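Local coordinates for protein spectinomycin phosphotransferase (Legionella pneumophila, PDB 3I1A) that transfers phosphate from a nucleotide to the antibiotic spectinomycin, so giving resistance to it, and belongs to the kinase-like aminoglycoside phosphotransferases, at residues N62-I65 against I66-L69; V124-Q127 against I128-S132; L208-S211 against D212-A215; Y262-E265 against G266-E269. One frame throughout, in Å; residues are numbered along the deposited sequence. Where two conformers were deposited one is given.

Contact 1 of 4, residues N62-I65 against I66-L69; sequences NLSI and IRLL
N62 lays its amide against the start of the I66 side chain, one helical turn further on: ND2 of N62 lies 3.6 Å from CG1 of I66, and the two side chains cross obliquely. CG of N62 stands anti to its own backbone N (chi1 163°), which swings the amide along the helix toward I66. An amide suits this place because its ND2 and CG end can rest against CG1 of I66 while ND2 donates hydrogen bonds elsewhere, to the carbonyl oxygen of W231 and to a bound buffer molecule. In topology helix 61-71 matches helix C of the protein kinases, following the strand that carries the nucleotide-binding K52; the N62 side chain is about 6 Å from that of D230, which binds magnesium in another structure of the protein. On another side, CG2 of I65 reaches CD1 of L69 at 4.0 Å. CD1 of I65 comes only to 4.4 Å from CD2 of L68. These branched aliphatic groups suit a buried surface, where I65 and L69 both rest on L208. The more exposed R67 bends at chi2 and chi3 back toward S64, whose carbonyl is already bonded to L68 N at 3.0 Å. NH1 of R67 lies 2.9 Å from S64 O, obliquely placed and too poorly angled to count as a hydrogen bond. Bonds such as L69 N to I65 O, 2.9 Å, continue the helical ladder.

Contact 2 of 4, residues V124-Q127 against I128-S132; sequences VLRQ and IHETS
V124 and L125 both reach the tip of I128, forming the apolar part of this last turn of helix 115-129. CD1 of I128 lies 3.9 Å from CG1 of V124 and 4.1 Å from CD1 of L125. Here chi2 of I128 is extended (159°), carrying CD1 back along the helix to where it touches both partners. Branched aliphatic residues fit because V124 and I128 also press on I228 of strand 226-228.

Among the contacts of the imidazole, the carbonyl oxygen of L125 stands over one face of the H129 ring, 3.3 Å above its plane and offset toward the rim. The same oxygen accepts the backbone N-H of H129. CG of L125 meets the CE1 and NE2 side of the ring, 3.7 Å from each.

Charged groups meet on the outer side. NE and NH2 of R126 both approach OE2 of E130, NH2 at 2.9 Å, in a salt bridge whose two hydrogen bonds are weak; guanidinium and carboxylate planes stand 73° apart. E130 was deposited in two conformers, so this pairing is provisional. NH1 of R126 bonds to Y267 O instead.

Backbone polarity is settled by a side chain as the chain leaves the helix: OG1 of T131 donates to Q127 O at 2.8 Å, where E130 N gives only a weak bond.

With D242 bonded to NE2 and the Y267 hydroxyl to ND1, both nitrogens of the buried imidazole are satisfied; the carboxylate could favour a proton on NE2, while the state of ND1 is not determined.

Contact 3 of 4, residues L208-S211 against D212-A215; sequences LCHS and DIHA
H210 receives the backbone N-H of D212 on its ring nitrogen ND1, at 3.1 Å and with an N-H...acceptor angle of 152°. The donor lies in the ring plane, only 4° out of it, while I213 covers a face: its CB stands 4.1 Å from the H210 ring centroid, a CH-pi contact. A histidine suits the spot because its other nitrogen, NE2, donates to I229 O, so ring position and rotation are fixed from two ends. Outside this shell, a water donates to S211 O at 2.8 Å and to OD1 of D212 at 3.1 Å; that carboxylate also forms a salt bridge with R284. D242 accepts the backbone N-H groups of H210 and S211, and I213 centres an inverse gamma turn. The sequence H-S-D-I-H-A-G-N fits the H-x-D-x-x-x-x-N catalytic-loop motif of this family; its final N217, which binds magnesium in another structure of the protein, bonds through ND2 to D212 O. The loop leaves strand 207-209, which pairs with strand 235-237, and leads toward strand 218-220; helix 240-243 borders it through D242, while I228 of strand 226-228 touches both H210 and I213.

Contact 4 of 4, residues Y262-E265 against G266-E269; sequences YFYE and GYGE
The rings of F263 and Y267 run nearly parallel, planes 21° apart, but are slid so far that they barely overlap, with centroids 5.4 Å apart. Contact falls at the end of the phenyl: CE2 of F263 comes within 3.6 Å of CB of Y267. Both side chains leave with CG anti to the backbone N (chi1 176° for F263), which makes them run side by side. CD2 of F263 also sits over the centre of one face of the Y264 ring, 3.6 Å above its plane. Y264 and Y267 meet obliquely, CE2 of Y264 4.0 Å from CD2 of Y267. At the edges of both tyrosine rings lies E269 O, 3.6 Å from CD2 of Y264, where the polarised ring C-H groups suit a carbonyl.

This aromatic cluster marks the C-terminal end of helix 257-267, which packs beside helix 115-129: F263 touches L121 and L125 there, and all three rings reach L243 of helix 240-243. Within the last turn, G266 brings its N-H to Y262 O at 3.2 Å and, weakly, to F263 O. Glycine suits position 268, the first residue to leave helical angles: its positive phi (82°) would drive a side chain against the carbonyl oxygen of Y267, and glycine carries none. The N-H of G268 still closes the last turn on Y264 O at 2.8 Å. On the exposed side E265 extends fully, suited to solvent and to a salt bridge with K119.

How the contacts relate
Contact 1 is the most buried and largely aliphatic, packing on L208 in the strand that leads into the loop of contact 3; L69 CD2 comes within 4.0 Å of L208 CD2. Contacts 2 and 4 close the ends of two different helices, 115-129 and 257-267, and are partly buried. They meet through H129 and R126 on one side and Y267 on the other; contact 4 is mainly aromatic, whereas contact 2 mixes aliphatic packing, a histidine and a weak surface salt bridge. Contact 3 lies nearest the chain's centre, in a loop, and is mainly polar, with I213 on one face of its histidine, beside the magnesium-binding residues. The 208-211 segment also touches contact 2, H129 CD2 lying 3.2 Å from L208 O; contact 4 touches neither contact 1 nor contact 3.

Contact 1 of 4, residues N62-I65 against I66-L69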
loop_
_atom_site.group_PDB
_atom_site.type_symbol
_atom_site.label_atom_id
_atom_site.label_comp_id
_atom_site.label_asym_id
_atom_site.label_seq_id
_atom_site.Cartn_x
_atom_site.Cartn_y
_atom_site.Cartn_z
ATOM N N ASN A 62 -7.854 2.560 -9.518
ATOM C CA ASN A 62 -6.898 1.480 -9.750
ATOM C C ASN A 62 -6.839 1.113 -11.228
ATOM O O ASN A 62 -5.760 1.021 -11.799
ATOM C CB ASN A 62 -7.267 0.241 -8.929
ATOM C CG ASN A 62 -6.574 -1.025 -9.420
ATOM O OD1 ASN A 62 -7.173 -1.829 -10.140
ATOM N ND2 ASN A 62 -5.314 -1.206 -9.035
ATOM N N LEU A 63 -7.996 0.928 -11.852
ATOM C CA LEU A 63 -8.021 0.531 -13.254
ATOM C C LEU A 63 -7.520 1.624 -14.180
ATOM O O LEU A 63 -6.863 1.346 -15.174
ATOM C CB LEU A 63 -9.432 0.068 -13.647
ATOM C CG LEU A 63 -9.871 -1.173 -12.846
ATOM C CD1 LEU A 63 -11.352 -1.440 -13.069
ATOM C CD2 LEU A 63 -9.046 -2.378 -13.262
ATOM N N SER A 64 -7.832 2.872 -13.856
ATOM C CA SER A 64 -7.376 3.993 -14.675
ATOM C C SER A 64 -5.854 4.085 -14.650
ATOM O O SER A 64 -5.211 4.269 -15.679
ATOM C CB SER A 64 -7.955 5.306 -14.153
ATOM O OG SER A 64 -7.490 6.400 -14.927
ATOM N N ILE A 65 -5.278 3.955 -13.461
ATOM C CA ILE A 65 -3.830 4.045 -13.335
ATOM C C ILE A 65 -3.116 2.830 -13.915
ATOM O O ILE A 65 -2.080 2.988 -14.539
ATOM C CB ILE A 65 -3.432 4.275 -11.868
ATOM C CG1 ILE A 65 -3.940 5.654 -11.443
ATOM C CG2 ILE A 65 -1.915 4.203 -11.696
ATOM C CD1 ILE A 65 -3.452 6.795 -12.345
ATOM N N ILE A 66 -3.687 1.643 -13.720
ATOM C CA ILE A 66 -3.108 0.406 -14.243
ATOM C C ILE A 66 -3.067 0.524 -15.761
ATOM O O ILE A 66 -2.078 0.142 -16.388
ATOM C CB ILE A 66 -3.969 -0.841 -13.856
ATOM C CG1 ILE A 66 -3.823 -1.139 -12.360
ATOM C CG2 ILE A 66 -3.553 -2.055 -14.677
ATOM C CD1 ILE A 66 -2.407 -1.412 -11.929
ATOM N N ARG A 67 -4.137 1.064 -16.347
ATOM C CA ARG A 67 -4.178 1.234 -17.802
ATOM C C ARG A 67 -3.123 2.247 -18.250
ATOM O O ARG A 67 -2.391 2.017 -19.217
ATOM C CB ARG A 67 -5.563 1.700 -18.265
ATOM C CG ARG A 67 -5.623 1.885 -19.771
ATOM C CD ARG A 67 -6.504 3.035 -20.168
ATOM N NE ARG A 67 -5.787 4.307 -20.277
ATOM C CZ ARG A 67 -5.766 5.260 -19.345
ATOM N NH1 ARG A 67 -6.426 5.102 -18.196
ATOM N NH2 ARG A 67 -5.102 6.388 -19.576
ATOM N N LEU A 68 -3.015 3.367 -17.539
ATOM C CA LEU A 68 -2.022 4.375 -17.910
ATOM C C LEU A 68 -0.609 3.784 -17.871
ATOM O O LEU A 68 0.170 3.997 -18.793
ATOM C CB LEU A 68 -2.119 5.586 -16.971
ATOM C CG LEU A 68 -1.053 6.675 -17.114
ATOM C CD1 LEU A 68 -1.109 7.304 -18.479
ATOM C CD2 LEU A 68 -1.278 7.730 -16.045
ATOM N N LEU A 69 -0.282 3.031 -16.821
ATOM C CA LEU A 69 1.048 2.420 -16.738
ATOM C C LEU A 69 1.221 1.372 -17.851
ATOM O O LEU A 69 2.292 1.254 -18.447
ATOM C CB LEU A 69 1.256 1.773 -15.352
ATOM C CG LEU A 69 1.185 2.780 -14.194
ATOM C CD1 LEU A 69 1.273 2.058 -12.854
ATOM C CD2 LEU A 69 2.277 3.838 -14.333
#

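Contact 2 of 4, residues V124-Q127 against I128-S132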
loop_
_atom_site.group_PDB
_atom_site.type_symbol
_atom_site.label_atom_id
_atom_site.label_comp_id
_atom_site.label_asym_id
_atom_site.label_seq_id
_atom_site.Cartn_x
_atom_site.Cartn_y
_atom_site.Cartn_z
ATOM N N VAL A 124 12.093 1.094 -12.219
ATOM C CA VAL A 124 10.641 1.108 -12.382
ATOM C C VAL A 124 9.962 2.237 -11.621
ATOM O O VAL A 124 9.053 2.894 -12.142
ATOM C CB VAL A 124 10.038 -0.267 -11.959
ATOM C CG1 VAL A 124 8.514 -0.200 -11.944
ATOM C CG2 VAL A 124 10.500 -1.327 -12.954
ATOM N N LEU A 125 10.402 2.490 -10.405
ATOM C CA LEU A 125 9.782 3.567 -9.658
ATOM C C LEU A 125 10.130 4.894 -10.318
ATOM O O LEU A 125 9.325 5.814 -10.311
ATOM C CB LEU A 125 10.223 3.537 -8.203
ATOM C CG LEU A 125 9.335 4.301 -7.229
ATOM C CD1 LEU A 125 7.889 3.801 -7.329
ATOM C CD2 LEU A 125 9.834 4.070 -5.812
ATOM N N ARG A 126 11.315 5.022 -10.919
ATOM C CA ARG A 126 11.617 6.281 -11.604
ATOM C C ARG A 126 10.689 6.415 -12.823
ATOM O O ARG A 126 10.210 7.510 -13.145
ATOM C CB ARG A 126 13.092 6.315 -12.043
ATOM C CG ARG A 126 13.512 7.602 -12.798
ATOM C CD ARG A 126 13.455 8.832 -11.902
ATOM N NE ARG A 126 13.782 10.066 -12.632
ATOM C CZ ARG A 126 15.010 10.416 -13.021
ATOM N NH1 ARG A 126 16.057 9.641 -12.756
ATOM N NH2 ARG A 126 15.199 11.555 -13.688
ATOM N N GLN A 127 10.438 5.300 -13.507
ATOM C CA GLN A 127 9.549 5.294 -14.671
ATOM C C GLN A 127 8.161 5.775 -14.281
ATOM O O GLN A 127 7.521 6.537 -15.008
ATOM C CB GLN A 127 9.392 3.883 -15.244
ATOM C CG GLN A 127 10.413 3.460 -16.281
ATOM C CD GLN A 127 9.961 2.194 -16.992
ATOM O OE1 GLN A 127 9.969 1.122 -16.407
ATOM N NE2 GLN A 127 9.539 2.324 -18.244
ATOM N N ILE A 128 7.696 5.295 -13.139
ATOM C CA ILE A 128 6.377 5.653 -12.637
ATOM C C ILE A 128 6.351 7.137 -12.304
ATOM O O ILE A 128 5.446 7.865 -12.730
ATOM C CB ILE A 128 6.012 4.792 -11.382
ATOM C CG1 ILE A 128 5.769 3.338 -11.799
ATOM C CG2 ILE A 128 4.755 5.358 -10.694
ATOM C CD1 ILE A 128 5.916 2.333 -10.642
ATOM N N HIS A 129 7.347 7.607 -11.569
ATOM C CA HIS A 129 7.374 9.013 -11.197
ATOM C C HIS A 129 7.489 9.950 -12.396
ATOM O O HIS A 129 7.074 11.095 -12.316
ATOM C CB HIS A 129 8.532 9.289 -10.228
ATOM C CG HIS A 129 8.366 8.614 -8.903
ATOM N ND1 HIS A 129 9.371 8.545 -7.965
ATOM C CD2 HIS A 129 7.287 8.019 -8.343
ATOM C CE1 HIS A 129 8.917 7.937 -6.880
ATOM N NE2 HIS A 129 7.653 7.607 -7.085
ATOM N N GLU A 130 8.047 9.481 -13.501
ATOM C CA GLU A 130 8.169 10.358 -14.652
ATOM C C GLU A 130 7.001 10.245 -15.615
ATOM O O GLU A 130 6.956 10.966 -16.618
ATOM C CB GLU A 130 9.471 10.072 -15.401
ATOM C CG GLU A 130 10.707 10.345 -14.567
ATOM C CD GLU A 130 11.936 10.576 -15.411
ATOM O OE1 GLU A 130 12.146 9.808 -16.363
ATOM O OE2 GLU A 130 12.694 11.519 -15.116
ATOM N N THR A 131 6.057 9.357 -15.313
ATOM C CA THR A 131 4.917 9.146 -16.184
ATOM C C THR A 131 4.016 10.376 -16.266
ATOM O O THR A 131 3.592 10.907 -15.245
ATOM C CB THR A 131 4.107 7.918 -15.728
ATOM O OG1 THR A 131 4.905 6.743 -15.914
ATOM C CG2 THR A 131 2.845 7.755 -16.575
ATOM N N SER A 132 3.747 10.827 -17.486
ATOM C CA SER A 132 2.887 11.984 -17.690
ATOM C C SER A 132 1.451 11.581 -17.384
ATOM O O SER A 132 0.949 10.587 -17.907
ATOM C CB SER A 132 2.998 12.480 -19.135
ATOM O OG SER A 132 2.160 13.600 -19.341
#

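Contact 3 of 4, residues L208-S211 against D212-A215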
loop_
_atom_site.group_PDB
_atom_site.type_symbol
_atom_site.label_atom_id
_atom_site.label_comp_id
_atom_site.label_asym_id
_atom_site.label_seq_id
_atom_site.Cartn_x
_atom_site.Cartn_y
_atom_site.Cartn_z
ATOM N N LEU A 208 3.159 11.008 -9.989
ATOM C CA LEU A 208 2.303 9.865 -9.705
ATOM C C LEU A 208 3.083 8.978 -8.729
ATOM O O LEU A 208 4.200 8.535 -9.043
ATOM C CB LEU A 208 2.013 9.110 -10.998
ATOM C CG LEU A 208 1.315 7.751 -10.873
ATOM C CD1 LEU A 208 -0.092 7.950 -10.245
ATOM C CD2 LEU A 208 1.217 7.125 -12.285
ATOM N N CYS A 209 2.489 8.717 -7.564
ATOM C CA CYS A 209 3.105 7.915 -6.502
ATOM C C CYS A 209 2.276 6.713 -6.141
ATOM O O CYS A 209 1.055 6.762 -6.189
ATOM C CB CYS A 209 3.267 8.728 -5.214
ATOM S SG CYS A 209 4.505 10.007 -5.314
ATOM N N HIS A 210 2.954 5.628 -5.792
ATOM C CA HIS A 210 2.257 4.436 -5.335
ATOM C C HIS A 210 1.623 4.767 -3.964
ATOM O O HIS A 210 0.451 4.457 -3.718
ATOM C CB HIS A 210 3.255 3.290 -5.218
ATOM C CG HIS A 210 2.654 2.031 -4.692
ATOM N ND1 HIS A 210 2.397 1.831 -3.351
ATOM C CD2 HIS A 210 2.308 0.885 -5.322
ATOM C CE1 HIS A 210 1.931 0.606 -3.178
ATOM N NE2 HIS A 210 1.869 0.011 -4.360
ATOM N N SER A 211 2.411 5.390 -3.092
ATOM C CA SER A 211 2.033 5.847 -1.735
ATOM C C SER A 211 2.243 4.889 -0.555
ATOM O O SER A 211 2.230 5.318 0.613
ATOM C CB SER A 211 0.591 6.407 -1.713
ATOM O OG SER A 211 -0.412 5.417 -1.447
ATOM N N ASP A 212 2.490 3.612 -0.837
ATOM C CA ASP A 212 2.659 2.650 0.241
ATOM C C ASP A 212 3.529 1.515 -0.278
ATOM O O ASP A 212 3.225 0.320 -0.106
ATOM C CB ASP A 212 1.269 2.139 0.654
ATOM C CG ASP A 212 1.269 1.445 1.989
ATOM O OD1 ASP A 212 2.175 1.702 2.802
ATOM O OD2 ASP A 212 0.339 0.639 2.229
ATOM N N ILE A 213 4.647 1.900 -0.883
ATOM C CA ILE A 213 5.514 0.917 -1.491
ATOM C C ILE A 213 6.587 0.339 -0.588
ATOM O O ILE A 213 7.772 0.653 -0.706
ATOM C CB ILE A 213 6.078 1.487 -2.852
ATOM C CG1 ILE A 213 6.893 0.424 -3.576
ATOM C CG2 ILE A 213 6.859 2.784 -2.628
ATOM C CD1 ILE A 213 6.119 -0.886 -3.772
ATOM N N HIS A 214 6.125 -0.510 0.339
ATOM C CA HIS A 214 7.001 -1.216 1.265
ATOM C C HIS A 214 7.244 -2.623 0.715
ATOM O O HIS A 214 6.673 -2.993 -0.316
ATOM C CB HIS A 214 6.387 -1.276 2.676
ATOM C CG HIS A 214 5.026 -1.885 2.725
ATOM N ND1 HIS A 214 4.817 -3.251 2.766
ATOM C CD2 HIS A 214 3.801 -1.312 2.770
ATOM C CE1 HIS A 214 3.520 -3.486 2.838
ATOM N NE2 HIS A 214 2.881 -2.328 2.845
ATOM N N ALA A 215 8.088 -3.394 1.402
ATOM C CA ALA A 215 8.472 -4.725 0.931
ATOM C C ALA A 215 7.337 -5.682 0.658
ATOM O O ALA A 215 7.465 -6.576 -0.186
ATOM C CB ALA A 215 9.474 -5.351 1.896
HETATM O O HOH W 1 1.979 4.769 3.322
#

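Contact 4 of 4, residues Y262-E265 against G266-E269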
loop_
_atom_site.group_PDB
_atom_site.type_symbol
_atom_site.label_atom_id
_atom_site.label_comp_id
_atom_site.label_asym_id
_atom_site.label_seq_id
_atom_site.Cartn_x
_atom_site.Cartn_y
_atom_site.Cartn_z
ATOM N N TYR A 262 21.940 0.345 -4.279
ATOM C CA TYR A 262 21.466 -0.351 -5.468
ATOM C C TYR A 262 20.198 0.331 -5.998
ATOM O O TYR A 262 20.027 0.540 -7.217
ATOM C CB TYR A 262 21.157 -1.824 -5.135
ATOM C CG TYR A 262 22.293 -2.625 -4.527
ATOM C CD1 TYR A 262 22.044 -3.858 -3.900
ATOM C CD2 TYR A 262 23.609 -2.161 -4.565
ATOM C CE1 TYR A 262 23.085 -4.603 -3.325
ATOM C CE2 TYR A 262 24.663 -2.903 -3.991
ATOM C CZ TYR A 262 24.392 -4.115 -3.374
ATOM O OH TYR A 262 25.428 -4.828 -2.792
ATOM N N PHE A 263 19.295 0.680 -5.086
ATOM C CA PHE A 263 18.074 1.347 -5.512
ATOM C C PHE A 263 18.380 2.617 -6.303
ATOM O O PHE A 263 17.880 2.781 -7.418
ATOM C CB PHE A 263 17.189 1.726 -4.330
ATOM C CG PHE A 263 15.954 2.500 -4.734
ATOM C CD1 PHE A 263 14.801 1.835 -5.155
ATOM C CD2 PHE A 263 15.976 3.904 -4.772
ATOM C CE1 PHE A 263 13.692 2.539 -5.608
ATOM C CE2 PHE A 263 14.863 4.620 -5.229
ATOM C CZ PHE A 263 13.723 3.936 -5.645
ATOM N N TYR A 264 19.200 3.502 -5.744
ATOM C CA TYR A 264 19.492 4.746 -6.447
ATOM C C TYR A 264 20.324 4.592 -7.688
ATOM O O TYR A 264 20.295 5.453 -8.579
ATOM C CB TYR A 264 20.074 5.771 -5.488
ATOM C CG TYR A 264 18.977 6.380 -4.654
ATOM C CD1 TYR A 264 18.719 5.942 -3.356
ATOM C CD2 TYR A 264 18.145 7.367 -5.196
ATOM C CE1 TYR A 264 17.666 6.472 -2.617
ATOM C CE2 TYR A 264 17.093 7.895 -4.473
ATOM C CZ TYR A 264 16.858 7.454 -3.192
ATOM O OH TYR A 264 15.832 8.015 -2.487
ATOM N N GLU A 265 21.094 3.515 -7.771
ATOM C CA GLU A 265 21.820 3.303 -9.008
ATOM C C GLU A 265 20.763 3.102 -10.116
ATOM O O GLU A 265 20.960 3.487 -11.273
ATOM C CB GLU A 265 22.723 2.066 -8.919
ATOM C CG GLU A 265 23.587 1.920 -10.165
ATOM C CD GLU A 265 24.525 0.737 -10.097
ATOM O OE1 GLU A 265 25.050 0.473 -8.985
ATOM O OE2 GLU A 265 24.741 0.087 -11.154
ATOM N N GLY A 266 19.624 2.502 -9.766
ATOM C CA GLY A 266 18.578 2.291 -10.747
ATOM C C GLY A 266 17.666 3.496 -10.927
ATOM O O GLY A 266 17.255 3.814 -12.032
ATOM N N TYR A 267 17.356 4.169 -9.828
ATOM C CA TYR A 267 16.462 5.325 -9.858
ATOM C C TYR A 267 17.135 6.534 -10.539
ATOM O O TYR A 267 16.480 7.319 -11.233
ATOM C CB TYR A 267 16.068 5.658 -8.420
ATOM C CG TYR A 267 14.921 6.639 -8.299
ATOM C CD1 TYR A 267 13.604 6.233 -8.513
ATOM C CD2 TYR A 267 15.164 7.973 -7.982
ATOM C CE1 TYR A 267 12.539 7.161 -8.420
ATOM C CE2 TYR A 267 14.124 8.895 -7.883
ATOM C CZ TYR A 267 12.818 8.484 -8.111
ATOM O OH TYR A 267 11.808 9.427 -8.080
ATOM N N GLY A 268 18.436 6.669 -10.323
ATOM C CA GLY A 268 19.198 7.742 -10.945
ATOM C C GLY A 268 19.178 9.103 -10.300
ATOM O O GLY A 268 20.225 9.704 -10.084
ATOM N N GLU A 269 17.983 9.602 -9.999
ATOM C CA GLU A 269 17.828 10.913 -9.386
ATOM C C GLU A 269 18.207 10.891 -7.910
ATOM O O GLU A 269 17.497 10.316 -7.082
ATOM C CB GLU A 269 16.380 11.393 -9.536
ATOM C CG GLU A 269 16.165 12.776 -8.950
ATOM C CD GLU A 269 17.129 13.774 -9.544
ATOM O OE1 GLU A 269 16.954 14.138 -10.726
ATOM O OE2 GLU A 269 18.079 14.169 -8.844
#